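PDB 4OA3: protein BA42 from Bizionia argentinensis, which is of unknown function but binds calcium ions and consists of a stand-alone TPM domain. Local coordinates for residues A[19-24]-A[139-144]. Sequence-based numbering, arbitrary orientation.
Sequences DAIRDA and LPNTIS. With CA (calcium ion), chain B.
I21 and R22 of helix 11-24 meet the loop of residues 139-144 through N141, beside a bound calcium ion. Along the loop, L139 comes first and gives its backbone O to the calcium at 2.4 Å. P140 acts through a water: the water donates to P140 O at 2.8 Å and is itself a calcium ligand. N141 follows, its CB pointing toward the helix. With CG anti to its carbonyl carbon (chi1 -61°), N141 places OD1 2.3 Å from the calcium. E25, just past the end of the helix, E31 and D137 complete this site of the TPM domain, so the ion joins the loop to E25; residues 19-24 and 139-144 share no hydrogen bond. The methyl CG2 of I21 lies over one face of the N141 amide, 3.5 Å from OD1, and I21 CD1 reaches on to N141 O at 3.6 Å. N141 ND2 sits over one face of the R22 guanidinium, offset toward its rim and 3.6 Å from R22 NH2; the guanidinium and amide planes are 48° apart. Further on, I143 turns to I17 and E14, earlier on the same helix, and S144 enters the sheet beside strand 31-37, pairing its backbone with V34 and L36.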
loop_
_atom_site.group_PDB
_atom_site.type_symbol
_atom_site.label_atom_id
_atom_site.label_comp_id
_atom_site.label_asym_id
_atom_site.label_seq_id
_atom_site.Cartn_x
_atom_site.Cartn_y
_atom_site.Cartn_z
ATOM N N ASP A 19 -11.235 -4.832 1.664
ATOM C CA ASP A 19 -12.106 -4.904 0.476
ATOM C C ASP A 19 -11.537 -4.003 -0.657
ATOM O O ASP A 19 -11.542 -4.412 -1.826
ATOM C CB ASP A 19 -13.534 -4.412 0.788
ATOM C CG ASP A 19 -14.363 -5.339 1.660
ATOM O OD1 ASP A 19 -13.931 -6.474 1.892
ATOM O OD2 ASP A 19 -15.419 -4.894 2.160
ATOM N N ALA A 20 -10.952 -2.850 -0.296
ATOM C CA ALA A 20 -10.335 -1.944 -1.281
ATOM C C ALA A 20 -9.110 -2.596 -1.932
ATOM O O ALA A 20 -8.898 -2.503 -3.134
ATOM C CB ALA A 20 -9.947 -0.630 -0.628
ATOM N N ILE A 21 -8.317 -3.342 -1.134
ATOM C CA ILE A 21 -7.182 -4.060 -1.691
ATOM C C ILE A 21 -7.674 -5.104 -2.687
ATOM O O ILE A 21 -7.112 -5.258 -3.771
ATOM C CB ILE A 21 -6.301 -4.712 -0.587
ATOM C CG1 ILE A 21 -5.641 -3.579 0.239
ATOM C CG2 ILE A 21 -5.236 -5.614 -1.215
ATOM C CD1 ILE A 21 -4.891 -4.006 1.487
ATOM N N ARG A 22 -8.721 -5.871 -2.300
ATOM C CA ARG A 22 -9.236 -6.896 -3.202
ATOM C C ARG A 22 -9.704 -6.300 -4.525
ATOM O O ARG A 22 -9.394 -6.845 -5.586
ATOM C CB ARG A 22 -10.388 -7.642 -2.535
ATOM C CG ARG A 22 -10.878 -8.834 -3.322
ATOM C CD ARG A 22 -11.763 -9.729 -2.467
ATOM N NE ARG A 22 -11.050 -10.198 -1.279
ATOM C CZ ARG A 22 -10.138 -11.170 -1.253
ATOM N NH1 ARG A 22 -9.822 -11.831 -2.362
ATOM N NH2 ARG A 22 -9.551 -11.501 -0.117
ATOM N N ASP A 23 -10.350 -5.166 -4.474
ATOM C CA ASP A 23 -10.829 -4.493 -5.690
ATOM C C ASP A 23 -9.669 -3.963 -6.513
ATOM O O ASP A 23 -9.637 -4.148 -7.733
ATOM C CB ASP A 23 -11.799 -3.350 -5.342
ATOM C CG ASP A 23 -13.135 -3.792 -4.784
ATOM O OD1 ASP A 23 -13.584 -4.902 -5.134
ATOM O OD2 ASP A 23 -13.766 -2.994 -4.046
ATOM N N ALA A 24 -8.668 -3.348 -5.858
ATOM C CA ALA A 24 -7.499 -2.847 -6.568
ATOM C C ALA A 24 -6.745 -3.954 -7.295
ATOM O O ALA A 24 -6.257 -3.768 -8.399
ATOM C CB ALA A 24 -6.569 -2.152 -5.590
ATOM N N LEU A 139 0.160 -12.114 -2.296
ATOM C CA LEU A 139 0.398 -11.637 -0.946
ATOM C C LEU A 139 -0.923 -11.512 -0.225
ATOM O O LEU A 139 -1.904 -11.089 -0.821
ATOM C CB LEU A 139 1.067 -10.261 -0.946
ATOM C CG LEU A 139 2.386 -10.151 -1.728
ATOM C CD1 LEU A 139 2.933 -8.722 -1.668
ATOM C CD2 LEU A 139 3.435 -11.133 -1.239
ATOM N N PRO A 140 -0.984 -11.823 1.086
ATOM C CA PRO A 140 -2.226 -11.618 1.822
ATOM C C PRO A 140 -2.678 -10.160 1.851
ATOM O O PRO A 140 -1.852 -9.237 1.720
ATOM C CB PRO A 140 -1.918 -12.140 3.230
ATOM C CG PRO A 140 -0.520 -12.205 3.325
ATOM C CD PRO A 140 0.097 -12.294 1.958
ATOM N N ASN A 141 -3.989 -9.955 1.922
ATOM C CA ASN A 141 -4.553 -8.607 1.914
ATOM C C ASN A 141 -4.741 -8.085 3.337
ATOM O O ASN A 141 -5.103 -6.932 3.495
ATOM C CB ASN A 141 -5.858 -8.589 1.168
ATOM C CG ASN A 141 -5.749 -8.999 -0.282
ATOM O OD1 ASN A 141 -4.680 -9.084 -0.882
ATOM N ND2 ASN A 141 -6.935 -9.144 -0.896
ATOM N N THR A 142 -4.412 -8.914 4.335
ATOM C CA THR A 142 -4.468 -8.575 5.769
ATOM C C THR A 142 -3.700 -7.312 6.051
ATOM O O THR A 142 -2.566 -7.183 5.567
ATOM C CB THR A 142 -3.710 -9.683 6.563
ATOM O OG1 THR A 142 -3.996 -10.953 6.040
ATOM C CG2 THR A 142 -3.998 -9.695 8.047
ATOM N N ILE A 143 -4.199 -6.473 6.970
ATOM C CA ILE A 143 -3.441 -5.305 7.405
ATOM C C ILE A 143 -2.422 -5.828 8.417
ATOM O O ILE A 143 -2.781 -6.529 9.382
ATOM C CB ILE A 143 -4.352 -4.234 8.028
ATOM C CG1 ILE A 143 -5.366 -3.745 6.964
ATOM C CG2 ILE A 143 -3.516 -3.033 8.583
ATOM C CD1 ILE A 143 -6.226 -2.642 7.425
ATOM N N SER A 144 -1.160 -5.531 8.180
ATOM C CA SER A 144 -0.095 -5.947 9.061
ATOM C C SER A 144 -0.014 -4.906 10.171
ATOM O O SER A 144 -0.026 -3.685 9.926
ATOM C CB SER A 144 1.210 -6.026 8.270
ATOM O OG SER A 144 2.334 -6.081 9.128
HETATM CA CA CA B . -2.989 -9.593 -2.333
HETATM O O HOH W 1 -1.755 -8.142 -0.873
#